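Long-range contacts in intramolecular trans-sialidase (Macrobdella decora, PDB 3SLI), which cleaves sialic acid from sialoglycoconjugates by intramolecular transfer, releasing it as 2,7-anhydro-Neu5Ac: residues A[58-69]-A[142-150]; A[108-116]-A[124-132]. One frame throughout, in Å; residues are numbered along the deposited sequence.

Contact 1 (A[58-69]-A[142-150]); sequences GNSTAGNQDRHF and KFISDITGV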
ATOM      1  N   GLY A  58      21.576  14.496  28.490  1.00 11.04           N
ATOM      2  CA  GLY A  58      22.870  14.714  27.879  1.00 11.16           C
ATOM      3  C   GLY A  58      23.685  15.841  28.469  1.00 10.97           C
ATOM      4  O   GLY A  58      23.424  16.323  29.578  1.00 12.22           O
ATOM      5  N   ASN A  59      24.696  16.245  27.711  1.00 11.44           N
ATOM      6  CA  ASN A  59      25.615  17.306  28.094  1.00 11.09           C
ATOM      7  C   ASN A  59      25.252  18.583  27.325  1.00 13.84           C
ATOM      8  O   ASN A  59      25.391  18.634  26.101  1.00 14.37           O
ATOM      9  CB  ASN A  59      27.031  16.859  27.751  1.00 11.35           C
ATOM     10  CG  ASN A  59      28.073  17.838  28.205  1.00 10.34           C
ATOM     11  OD1 ASN A  59      27.777  19.006  28.461  1.00 11.59           O
ATOM     12  ND2 ASN A  59      29.311  17.374  28.301  1.00 13.13           N
ATOM     13  N   SER A  60      24.827  19.615  28.050  1.00 13.12           N
ATOM     14  CA  SER A  60      24.399  20.876  27.440  1.00 12.65           C
ATOM     15  C   SER A  60      25.500  21.901  27.161  1.00 14.98           C
ATOM     16  O   SER A  60      25.221  22.960  26.584  1.00 13.63           O
ATOM     17  CB  SER A  60      23.372  21.553  28.349  1.00 15.02           C
ATOM     18  OG  SER A  60      24.010  22.082  29.509  1.00 12.77           O
ATOM     19  N   THR A  61      26.730  21.605  27.567  1.00 12.80           N
ATOM     20  CA  THR A  61      27.811  22.570  27.424  1.00 15.85           C
ATOM     21  C   THR A  61      28.424  22.765  26.040  1.00 17.04           C
ATOM     22  O   THR A  61      28.270  21.932  25.138  1.00 16.26           O
ATOM     23  CB  THR A  61      28.922  22.322  28.476  1.00 15.40           C
ATOM     24  OG1 THR A  61      29.581  21.076  28.212  1.00 14.21           O
ATOM     25  CG2 THR A  61      28.316  22.283  29.883  1.00 12.97           C
ATOM     26  N   ALA A  62      29.118  23.889  25.892  1.00 18.89           N
ATOM     27  CA  ALA A  62      29.776  24.257  24.648  1.00 18.17           C
ATOM     28  C   ALA A  62      30.713  23.162  24.167  1.00 17.70           C
ATOM     29  O   ALA A  62      31.450  22.560  24.959  1.00 17.25           O
ATOM     30  CB  ALA A  62      30.538  25.560  24.826  1.00 19.34           C
ATOM     31  N   GLY A  63      30.655  22.895  22.866  1.00 15.65           N
ATOM     32  CA  GLY A  63      31.495  21.879  22.268  1.00 14.40           C
ATOM     33  C   GLY A  63      31.029  20.462  22.516  1.00 14.97           C
ATOM     34  O   GLY A  63      31.584  19.521  21.947  1.00 16.25           O
ATOM     35  N   ASN A  64      29.983  20.296  23.318  1.00 14.74           N
ATOM     36  CA  ASN A  64      29.490  18.957  23.623  1.00 14.49           C
ATOM     37  C   ASN A  64      28.106  18.660  23.052  1.00 13.73           C
ATOM     38  O   ASN A  64      27.397  17.787  23.545  1.00 13.05           O
ATOM     39  CB  ASN A  64      29.524  18.734  25.134  1.00 14.20           C
ATOM     40  CG  ASN A  64      30.929  18.814  25.686  1.00 14.94           C
ATOM     41  OD1 ASN A  64      31.217  19.600  26.595  1.00 19.53           O
ATOM     42  ND2 ASN A  64      31.827  18.053  25.096  1.00 12.56           N
ATOM     43  N   GLN A  65      27.794  19.315  21.936  1.00 14.30           N
ATOM     44  CA  GLN A  65      26.504  19.173  21.260  1.00 13.72           C
ATOM     45  C   GLN A  65      26.215  17.784  20.685  1.00 12.88           C
ATOM     46  O   GLN A  65      25.081  17.509  20.277  1.00 15.38           O
ATOM     47  CB  GLN A  65      26.345  20.239  20.162  1.00 14.37           C
ATOM     48  CG  GLN A  65      27.360  20.149  19.014  1.00 14.61           C
ATOM     49  CD  GLN A  65      28.617  20.997  19.218  1.00 19.35           C
ATOM     50  OE1 GLN A  65      29.359  21.235  18.271  1.00 25.70           O
ATOM     51  NE2 GLN A  65      28.849  21.469  20.437  1.00 14.92           N
ATOM     52  N   ASP A  66      27.231  16.930  20.599  1.00 12.07           N
ATOM     53  CA  ASP A  66      27.042  15.567  20.093  1.00 13.35           C
ATOM     54  C   ASP A  66      27.083  14.526  21.226  1.00 12.70           C
ATOM     55  O   ASP A  66      27.307  13.335  20.992  1.00 11.06           O
ATOM     56  CB  ASP A  66      28.083  15.220  19.016  1.00 15.58           C
ATOM     57  CG  ASP A  66      27.875  15.999  17.718  1.00 17.34           C
ATOM     58  OD1 ASP A  66      26.822  16.656  17.556  1.00 16.29           O
ATOM     59  OD2 ASP A  66      28.772  15.944  16.850  1.00 13.72           O
ATOM     60  N   ARG A  67      26.863  14.987  22.451  1.00 12.08           N
ATOM     61  CA  ARG A  67      26.862  14.113  23.615  1.00 12.71           C
ATOM     62  C   ARG A  67      25.473  14.141  24.255  1.00 12.59           C
ATOM     63  O   ARG A  67      25.176  15.011  25.084  1.00 11.65           O
ATOM     64  CB  ARG A  67      27.917  14.567  24.623  1.00 11.42           C
ATOM     65  CG  ARG A  67      29.335  14.560  24.082  1.00 11.69           C
ATOM     66  CD  ARG A  67      30.325  14.996  25.154  1.00 12.62           C
ATOM     67  NE  ARG A  67      31.653  15.245  24.600  1.00 10.48           N
ATOM     68  CZ  ARG A  67      32.550  14.303  24.326  1.00 11.92           C
ATOM     69  NH1 ARG A  67      32.287  13.020  24.547  1.00 12.44           N
ATOM     70  NH2 ARG A  67      33.720  14.650  23.808  1.00 14.06           N
ATOM     71  N   HIS A  68      24.622  13.200  23.854  1.00 10.67           N
ATOM     72  CA  HIS A  68      23.269  13.136  24.387  1.00 11.88           C
ATOM     73  C   HIS A  68      22.519  11.905  23.905  1.00 12.68           C
ATOM     74  O   HIS A  68      22.944  11.225  22.972  1.00 13.37           O
ATOM     75  CB  HIS A  68      22.470  14.388  23.969  1.00 13.03           C
ATOM     76  CG  HIS A  68      22.409  14.609  22.481  1.00 12.54           C
ATOM     77  ND1 HIS A  68      23.054  15.653  21.856  1.00 13.79           N
ATOM     78  CD2 HIS A  68      21.776  13.919  21.500  1.00 15.26           C
ATOM     79  CE1 HIS A  68      22.825  15.600  20.556  1.00 15.97           C
ATOM     80  NE2 HIS A  68      22.052  14.556  20.312  1.00 13.69           N
ATOM     81  N   PHE A  69      21.391  11.645  24.553  1.00 12.57           N
ATOM     82  CA  PHE A  69      20.496  10.564  24.190  1.00 11.68           C
ATOM     83  C   PHE A  69      19.123  11.213  24.107  1.00  9.71           C
ATOM     84  O   PHE A  69      18.777  12.031  24.960  1.00  9.87           O
ATOM     85  CB  PHE A  69      20.445   9.460  25.255  1.00 13.26           C
ATOM     86  CG  PHE A  69      19.200   8.603  25.167  1.00 13.85           C
ATOM     87  CD1 PHE A  69      19.088   7.610  24.194  1.00 13.37           C
ATOM     88  CD2 PHE A  69      18.110   8.841  26.013  1.00 13.86           C
ATOM     89  CE1 PHE A  69      17.913   6.871  24.061  1.00 13.53           C
ATOM     90  CE2 PHE A  69      16.931   8.109  25.886  1.00 14.13           C
ATOM     91  CZ  PHE A  69      16.832   7.123  24.909  1.00 13.62           C
ATOM     92  N   LYS A 142      25.740   0.353  24.763  1.00 13.15           N
ATOM     93  CA  LYS A 142      25.971   1.644  25.403  1.00 14.52           C
ATOM     94  C   LYS A 142      24.661   2.262  25.889  1.00 14.45           C
ATOM     95  O   LYS A 142      23.580   1.928  25.392  1.00 13.78           O
ATOM     96  CB  LYS A 142      26.603   2.632  24.404  1.00 14.11           C
ATOM     97  CG  LYS A 142      27.899   2.186  23.739  1.00 11.73           C
ATOM     98  CD  LYS A 142      29.039   2.133  24.731  1.00 12.89           C
ATOM     99  CE  LYS A 142      30.311   1.639  24.069  1.00 15.56           C
ATOM    100  NZ  LYS A 142      31.435   1.593  25.041  1.00 15.05           N
ATOM    101  N   PHE A 143      24.750   3.126  26.892  1.00 12.70           N
ATOM    102  CA  PHE A 143      23.578   3.848  27.361  1.00 12.86           C
ATOM    103  C   PHE A 143      23.985   5.172  28.007  1.00 12.50           C
ATOM    104  O   PHE A 143      25.115   5.627  27.825  1.00 14.08           O
ATOM    105  CB  PHE A 143      22.640   3.014  28.242  1.00 12.77           C
ATOM    106  CG  PHE A 143      21.199   3.461  28.154  1.00 16.38           C
ATOM    107  CD1 PHE A 143      20.602   3.672  26.905  1.00 16.71           C
ATOM    108  CD2 PHE A 143      20.462   3.742  29.297  1.00 12.64           C
ATOM    109  CE1 PHE A 143      19.294   4.161  26.803  1.00 16.30           C
ATOM    110  CE2 PHE A 143      19.150   4.234  29.210  1.00 14.38           C
ATOM    111  CZ  PHE A 143      18.565   4.446  27.963  1.00 15.13           C
ATOM    112  N   ILE A 144      23.077   5.798  28.740  1.00 11.22           N
ATOM    113  CA  ILE A 144      23.344   7.099  29.342  1.00 13.20           C
ATOM    114  C   ILE A 144      24.621   7.157  30.187  1.00 14.97           C
ATOM    115  O   ILE A 144      25.340   8.158  30.162  1.00 14.98           O
ATOM    116  CB  ILE A 144      22.098   7.598  30.105  1.00 13.38           C
ATOM    117  CG1 ILE A 144      20.927   7.728  29.116  1.00 12.23           C
ATOM    118  CG2 ILE A 144      22.380   8.933  30.785  1.00 13.54           C
ATOM    119  CD1 ILE A 144      19.595   8.092  29.744  1.00 12.49           C
ATOM    120  N   SER A 145      24.943   6.059  30.859  1.00 13.72           N
ATOM    121  CA  SER A 145      26.146   5.980  31.683  1.00 16.46           C
ATOM    122  C   SER A 145      27.432   6.162  30.865  1.00 17.68           C
ATOM    123  O   SER A 145      28.487   6.483  31.422  1.00 17.37           O
ATOM    124  CB  SER A 145      26.195   4.630  32.404  1.00 14.52           C
ATOM    125  OG  SER A 145      26.040   3.564  31.482  1.00 15.24           O
ATOM    126  N   ASP A 146      27.331   5.975  29.549  1.00 14.79           N
ATOM    127  CA  ASP A 146      28.475   6.087  28.651  1.00 14.73           C
ATOM    128  C   ASP A 146      28.654   7.458  28.006  1.00 14.51           C
ATOM    129  O   ASP A 146      29.615   7.676  27.271  1.00 17.80           O
ATOM    130  CB  ASP A 146      28.415   5.002  27.580  1.00 11.89           C
ATOM    131  CG  ASP A 146      28.434   3.606  28.168  1.00 14.96           C
ATOM    132  OD1 ASP A 146      29.434   3.225  28.814  1.00 16.56           O
ATOM    133  OD2 ASP A 146      27.452   2.876  27.982  1.00 11.96           O
ATOM    134  N   ILE A 147      27.711   8.365  28.239  1.00 13.70           N
ATOM    135  CA  ILE A 147      27.818   9.711  27.701  1.00 13.14           C
ATOM    136  C   ILE A 147      28.674  10.531  28.673  1.00 15.41           C
ATOM    137  O   ILE A 147      28.482  10.462  29.888  1.00 15.44           O
ATOM    138  CB  ILE A 147      26.431  10.367  27.553  1.00 13.49           C
ATOM    139  CG1 ILE A 147      25.561   9.540  26.598  1.00 11.39           C
ATOM    140  CG2 ILE A 147      26.568  11.809  27.048  1.00 10.79           C
ATOM    141  CD1 ILE A 147      24.139  10.067  26.465  1.00 10.53           C
ATOM    142  N   THR A 148      29.610  11.304  28.132  1.00 15.98           N
ATOM    143  CA  THR A 148      30.513  12.127  28.937  1.00 15.46           C
ATOM    144  C   THR A 148      29.955  13.485  29.350  1.00 15.24           C
ATOM    145  O   THR A 148      29.529  14.286  28.513  1.00 13.15           O
ATOM    146  CB  THR A 148      31.853  12.343  28.203  1.00 12.74           C
ATOM    147  OG1 THR A 148      32.381  11.070  27.806  1.00 11.99           O
ATOM    148  CG2 THR A 148      32.862  13.049  29.110  1.00 14.16           C
ATOM    149  N   GLY A 149      29.923  13.720  30.656  1.00 12.73           N
ATOM    150  CA  GLY A 149      29.450  14.989  31.175  1.00 13.58           C
ATOM    151  C   GLY A 149      27.964  15.292  31.154  1.00 10.41           C
ATOM    152  O   GLY A 149      27.576  16.449  30.960  1.00 12.96           O
ATOM    153  N   VAL A 150      27.125  14.289  31.386  1.00 13.52           N
ATOM    154  CA  VAL A 150      25.684  14.520  31.402  1.00 13.65           C
ATOM    155  C   VAL A 150      25.367  15.537  32.500  1.00 16.91           C
ATOM    156  O   VAL A 150      25.872  15.431  33.622  1.00 16.96           O
ATOM    157  CB  VAL A 150      24.908  13.204  31.633  1.00 14.83           C
ATOM    158  CG1 VAL A 150      23.426  13.487  31.841  1.00 13.23           C
ATOM    159  CG2 VAL A 150      25.087  12.291  30.442  1.00 12.57           C
TER
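The ring of F69 is overlapped on one face by the edge of F143 in a T-shaped (edge-to-face) pair, with centroids 5.3 Å apart and planes inclined at 59°. F143 CE1 stands over the rim of that face. I144 crosses F69 at about a right angle, its CD1 lying 4.1 Å from F69 CD2, while its CG1 packs over a face of the F143 ring. I147 reaches in from the same loop: CD1 presses on the backbone of H68 and F69, 3.5 Å from H68 C, and CG2 abuts CB of R67. With CG1 beside its own backbone N (chi1 -60°), I147 spreads these two methyls along strand 67-74. L83 of the next strand touches both F69 and I147.

The polar end lies at N59. Its ND2 donates to T148 O at 3.1 Å, tilted 20° from the carbonyl plane, and its OD1 accepts from T61 N at 2.9 Å. V150 CA makes a CH...O contact of 3.4 Å with G58 O. R67, extended from CG to NE, runs alongside T148, CD near T148 O and NH1 near T148 CB; T148 OG1 is hydrogen-bonded to OD1 of N85. The one amide of N59 thus closes the N59-T61 Asx turn through OD1 and holds the 142-150 loop through ND2; as the latter is the sole hydrogen bond across the contact, cohesion elsewhere comes mainly from apolar side chains.

Contact 2 (A[108-116]-A[124-132]); sequences RVFNTVALK and CRLFANGEL
T112 and N129 exchange two hydrogen bonds: N129 N donates to T112 O at 2.9 Å, and T112 N donates to the side-chain OD1 of N129 at 3.0 Å, nearly straight at 170°. With CG beside its own backbone N (chi1 -59°), N129 turns its amide back to the strand, and OD1 also accepts a hydrogen bond from the T194 hydroxyl. A114 and F127 exchange backbone N-H...O bonds, the one from A114 N coming in above the carbonyl plane, 39° out of it; K116 and R125 repeat the exchange, each bond 2.9 Å from N to O.

Strands 107-118 and 123-128 form an antiparallel hairpin in the lectin-like N-terminal domain, of the concanavalin class, and a type I' turn from A128 to E131 leads onward.

Apolar contacts occupy both sheet faces. V113 CG1 meets A128 CB at 4.0 Å, and L115 CD1 meets L126 CD2 at 4.1 Å. On the other face A114 CB packs on F127 CB, and L132 CD1 lies over a face of the F127 ring, which L187 also touches. The ring's edge, meanwhile, faces A114 O, which lies in its plane.

K116 NZ and R125 NH1 each form a salt bridge with a different carboxylate oxygen of D184, in helix 184-191.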
ATOM      1  N   ARG A 108      -5.965  16.951  17.387  1.00 24.55           N
ATOM      2  CA  ARG A 108      -4.647  16.439  17.757  1.00 24.18           C
ATOM      3  C   ARG A 108      -4.862  15.297  18.746  1.00 22.56           C
ATOM      4  O   ARG A 108      -5.610  15.441  19.716  1.00 21.22           O
ATOM      5  CB  ARG A 108      -3.799  17.541  18.398  1.00 26.80           C
ATOM      6  CG  ARG A 108      -3.425  18.690  17.462  1.00 27.58           C
ATOM      7  CD  ARG A 108      -2.375  18.277  16.446  1.00 26.55           C
ATOM      8  NE  ARG A 108      -2.034  19.378  15.545  1.00 26.83           N
ATOM      9  CZ  ARG A 108      -0.862  19.514  14.931  1.00 25.86           C
ATOM     10  NH1 ARG A 108       0.103  18.625  15.112  1.00 24.10           N
ATOM     11  NH2 ARG A 108      -0.655  20.542  14.121  1.00 30.05           N
ATOM     12  N   VAL A 109      -4.220  14.164  18.492  1.00 21.22           N
ATOM     13  CA  VAL A 109      -4.382  12.994  19.346  1.00 19.22           C
ATOM     14  C   VAL A 109      -3.085  12.535  20.014  1.00 18.12           C
ATOM     15  O   VAL A 109      -1.988  12.874  19.569  1.00 17.22           O
ATOM     16  CB  VAL A 109      -5.005  11.809  18.553  1.00 20.31           C
ATOM     17  CG1 VAL A 109      -6.437  12.149  18.126  1.00 13.87           C
ATOM     18  CG2 VAL A 109      -4.138  11.454  17.332  1.00 20.02           C
ATOM     19  N   PHE A 110      -3.225  11.789  21.104  1.00 17.16           N
ATOM     20  CA  PHE A 110      -2.075  11.269  21.835  1.00 14.60           C
ATOM     21  C   PHE A 110      -1.537   9.984  21.228  1.00 13.19           C
ATOM     22  O   PHE A 110      -2.293   9.147  20.731  1.00 14.95           O
ATOM     23  CB  PHE A 110      -2.445  10.986  23.299  1.00 15.71           C
ATOM     24  CG  PHE A 110      -2.461  12.204  24.173  1.00 16.55           C
ATOM     25  CD1 PHE A 110      -3.573  13.041  24.211  1.00 16.09           C
ATOM     26  CD2 PHE A 110      -1.360  12.515  24.966  1.00 15.26           C
ATOM     27  CE1 PHE A 110      -3.587  14.177  25.029  1.00 19.69           C
ATOM     28  CE2 PHE A 110      -1.360  13.643  25.785  1.00 16.17           C
ATOM     29  CZ  PHE A 110      -2.476  14.478  25.818  1.00 17.12           C
ATOM     30  N   ASN A 111      -0.221   9.838  21.255  1.00 11.52           N
ATOM     31  CA  ASN A 111       0.425   8.631  20.772  1.00 11.67           C
ATOM     32  C   ASN A 111       1.185   8.136  21.996  1.00 13.77           C
ATOM     33  O   ASN A 111       1.554   8.936  22.865  1.00 14.12           O
ATOM     34  CB  ASN A 111       1.407   8.926  19.627  1.00 11.83           C
ATOM     35  CG  ASN A 111       0.706   9.399  18.353  1.00 12.79           C
ATOM     36  OD1 ASN A 111       0.338  10.568  18.231  1.00 14.93           O
ATOM     37  ND2 ASN A 111       0.548   8.499  17.396  1.00  8.70           N
ATOM     38  N   THR A 112       1.372   6.829  22.097  1.00 13.02           N
ATOM     39  CA  THR A 112       2.090   6.257  23.225  1.00 13.59           C
ATOM     40  C   THR A 112       3.280   5.501  22.660  1.00 13.30           C
ATOM     41  O   THR A 112       3.125   4.598  21.830  1.00 14.50           O
ATOM     42  CB  THR A 112       1.176   5.327  24.053  1.00 13.39           C
ATOM     43  OG1 THR A 112      -0.087   5.975  24.273  1.00 13.10           O
ATOM     44  CG2 THR A 112       1.821   5.017  25.412  1.00 15.90           C
ATOM     45  N   VAL A 113       4.474   5.883  23.105  1.00 12.54           N
ATOM     46  CA  VAL A 113       5.707   5.274  22.618  1.00 12.80           C
ATOM     47  C   VAL A 113       6.588   4.733  23.749  1.00 11.94           C
ATOM     48  O   VAL A 113       6.393   5.082  24.920  1.00 11.67           O
ATOM     49  CB  VAL A 113       6.512   6.303  21.766  1.00 11.90           C
ATOM     50  CG1 VAL A 113       5.601   6.920  20.725  1.00 13.51           C
ATOM     51  CG2 VAL A 113       7.112   7.400  22.651  1.00 13.54           C
ATOM     52  N   ALA A 114       7.556   3.895  23.387  1.00 12.04           N
ATOM     53  CA  ALA A 114       8.467   3.308  24.360  1.00 11.51           C
ATOM     54  C   ALA A 114       9.787   2.895  23.743  1.00 12.84           C
ATOM     55  O   ALA A 114       9.848   2.446  22.596  1.00 11.17           O
ATOM     56  CB  ALA A 114       7.828   2.089  25.037  1.00 14.01           C
ATOM     57  N   LEU A 115      10.851   3.075  24.513  1.00 11.01           N
ATOM     58  CA  LEU A 115      12.173   2.661  24.090  1.00 12.22           C
ATOM     59  C   LEU A 115      12.677   1.738  25.188  1.00 13.12           C
ATOM     60  O   LEU A 115      12.622   2.077  26.374  1.00 14.19           O
ATOM     61  CB  LEU A 115      13.135   3.842  23.952  1.00 11.99           C
ATOM     62  CG  LEU A 115      14.548   3.265  23.834  1.00 15.49           C
ATOM     63  CD1 LEU A 115      14.841   2.873  22.398  1.00 15.20           C
ATOM     64  CD2 LEU A 115      15.569   4.215  24.381  1.00 19.62           C
ATOM     65  N   LYS A 116      13.167   0.582  24.784  1.00 12.17           N
ATOM     66  CA  LYS A 116      13.701  -0.392  25.713  1.00 17.03           C
ATOM     67  C   LYS A 116      15.194  -0.580  25.414  1.00 17.38           C
ATOM     68  O   LYS A 116      15.570  -0.880  24.273  1.00 16.11           O
ATOM     69  CB  LYS A 116      12.936  -1.705  25.539  1.00 17.96           C
ATOM     70  CG  LYS A 116      13.514  -2.916  26.233  1.00 22.37           C
ATOM     71  CD  LYS A 116      12.688  -4.123  25.825  1.00 23.46           C
ATOM     72  CE  LYS A 116      13.270  -5.402  26.342  1.00 26.26           C
ATOM     73  NZ  LYS A 116      12.348  -6.530  26.031  1.00 27.89           N
ATOM     74  N   CYS A 124      18.261  -2.728  21.572  1.00 19.25           N
ATOM     75  CA  CYS A 124      17.435  -1.536  21.734  1.00 18.25           C
ATOM     76  C   CYS A 124      16.168  -1.790  20.906  1.00 17.35           C
ATOM     77  O   CYS A 124      16.254  -2.304  19.789  1.00 16.97           O
ATOM     78  CB  CYS A 124      18.164  -0.283  21.207  1.00 20.59           C
ATOM     79  SG  CYS A 124      19.552   0.374  22.235  1.00 34.58           S
ATOM     80  N   ARG A 125      15.001  -1.473  21.460  1.00 14.27           N
ATOM     81  CA  ARG A 125      13.741  -1.677  20.751  1.00 15.66           C
ATOM     82  C   ARG A 125      12.789  -0.497  20.905  1.00 14.61           C
ATOM     83  O   ARG A 125      12.679   0.081  21.986  1.00 16.62           O
ATOM     84  CB  ARG A 125      13.069  -2.977  21.206  1.00 17.89           C
ATOM     85  CG  ARG A 125      13.749  -4.214  20.661  1.00 22.40           C
ATOM     86  CD  ARG A 125      12.916  -5.464  20.837  1.00 25.98           C
ATOM     87  NE  ARG A 125      13.245  -6.429  19.790  1.00 29.51           N
ATOM     88  CZ  ARG A 125      13.126  -7.745  19.911  1.00 28.57           C
ATOM     89  NH1 ARG A 125      12.684  -8.272  21.038  1.00 29.31           N
ATOM     90  NH2 ARG A 125      13.452  -8.533  18.899  1.00 30.20           N
ATOM     91  N   LEU A 126      12.135  -0.121  19.811  1.00 13.29           N
ATOM     92  CA  LEU A 126      11.194   0.998  19.801  1.00 13.97           C
ATOM     93  C   LEU A 126       9.782   0.485  19.574  1.00 13.82           C
ATOM     94  O   LEU A 126       9.565  -0.383  18.722  1.00 13.46           O
ATOM     95  CB  LEU A 126      11.537   1.996  18.688  1.00 16.73           C
ATOM     96  CG  LEU A 126      12.444   3.196  18.958  1.00 19.10           C
ATOM     97  CD1 LEU A 126      12.692   3.919  17.638  1.00 19.83           C
ATOM     98  CD2 LEU A 126      11.816   4.139  19.971  1.00 15.99           C
ATOM     99  N   PHE A 127       8.825   1.065  20.295  1.00 14.21           N
ATOM    100  CA  PHE A 127       7.425   0.670  20.204  1.00 13.07           C
ATOM    101  C   PHE A 127       6.576   1.920  20.088  1.00 13.18           C
ATOM    102  O   PHE A 127       6.949   2.989  20.587  1.00 14.52           O
ATOM    103  CB  PHE A 127       6.965  -0.052  21.490  1.00 10.78           C
ATOM    104  CG  PHE A 127       7.755  -1.282  21.838  1.00 13.49           C
ATOM    105  CD1 PHE A 127       9.009  -1.182  22.457  1.00 12.55           C
ATOM    106  CD2 PHE A 127       7.246  -2.546  21.562  1.00 11.45           C
ATOM    107  CE1 PHE A 127       9.739  -2.324  22.794  1.00 10.72           C
ATOM    108  CE2 PHE A 127       7.966  -3.697  21.893  1.00 15.71           C
ATOM    109  CZ  PHE A 127       9.222  -3.583  22.514  1.00 14.41           C
ATOM    110  N   ALA A 128       5.406   1.772  19.480  1.00 13.65           N
ATOM    111  CA  ALA A 128       4.462   2.876  19.367  1.00 12.00           C
ATOM    112  C   ALA A 128       3.085   2.325  19.064  1.00 10.72           C
ATOM    113  O   ALA A 128       2.940   1.381  18.283  1.00 12.28           O
ATOM    114  CB  ALA A 128       4.881   3.865  18.294  1.00 12.67           C
ATOM    115  N   ASN A 129       2.101   2.852  19.777  1.00 11.86           N
ATOM    116  CA  ASN A 129       0.703   2.491  19.603  1.00 15.68           C
ATOM    117  C   ASN A 129       0.407   0.999  19.477  1.00 15.57           C
ATOM    118  O   ASN A 129      -0.371   0.564  18.614  1.00 14.28           O
ATOM    119  CB  ASN A 129       0.116   3.278  18.426  1.00 16.29           C
ATOM    120  CG  ASN A 129       0.215   4.789  18.622  1.00 17.98           C
ATOM    121  OD1 ASN A 129       0.270   5.289  19.750  1.00 16.03           O
ATOM    122  ND2 ASN A 129       0.268   5.524  17.519  1.00 13.95           N
ATOM    123  N   GLY A 130       1.055   0.213  20.332  1.00 14.85           N
ATOM    124  CA  GLY A 130       0.840  -1.220  20.360  1.00 14.19           C
ATOM    125  C   GLY A 130       1.659  -2.089  19.436  1.00 12.79           C
ATOM    126  O   GLY A 130       1.366  -3.279  19.313  1.00 14.63           O
ATOM    127  N   GLU A 131       2.689  -1.538  18.805  1.00 13.52           N
ATOM    128  CA  GLU A 131       3.504  -2.334  17.895  1.00 13.73           C
ATOM    129  C   GLU A 131       4.997  -2.149  18.101  1.00 12.22           C
ATOM    130  O   GLU A 131       5.447  -1.071  18.493  1.00 12.59           O
ATOM    131  CB  GLU A 131       3.180  -1.983  16.434  1.00 17.20           C
ATOM    132  CG  GLU A 131       1.696  -2.051  16.041  1.00 18.51           C
ATOM    133  CD  GLU A 131       1.113  -3.458  16.069  1.00 20.51           C
ATOM    134  OE1 GLU A 131       1.874  -4.449  15.995  1.00 23.04           O
ATOM    135  OE2 GLU A 131      -0.127  -3.581  16.161  1.00 21.31           O
ATOM    136  N   LEU A 132       5.747  -3.224  17.869  1.00 13.87           N
ATOM    137  CA  LEU A 132       7.211  -3.201  17.937  1.00 15.71           C
ATOM    138  C   LEU A 132       7.618  -2.657  16.565  1.00 17.48           C
ATOM    139  O   LEU A 132       7.352  -3.294  15.544  1.00 18.87           O
ATOM    140  CB  LEU A 132       7.764  -4.618  18.110  1.00 15.41           C
ATOM    141  CG  LEU A 132       9.265  -4.786  17.840  1.00 14.55           C
ATOM    142  CD1 LEU A 132      10.090  -3.915  18.789  1.00 17.18           C
ATOM    143  CD2 LEU A 132       9.645  -6.244  17.973  1.00 16.35           C
TER

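Overall arrangement
Both contacts belong to the N-terminal lectin-like domain, and along the chain contact 2 falls between the two segments of contact 1. Their centres are about 24 Å apart, yet they meet directly: F69 CZ comes within 3.2 Å of L115 CD2, an unusually short and tight approach. F69 lies on strand 67-74 of one sheet and L115 on strand 107-118 of the other, so the two sheets of the sandwich meet here; from the 142-150 loop, F143 touches A117 of the same strand 107-118. The centre of contact 1 is about 40 Å, and that of contact 2 about 22 Å, from the centre of the chain. The bound 2,7-anhydro-Neu5Ac sits in the separate propeller-like catalytic domain, and neither contact lines its site.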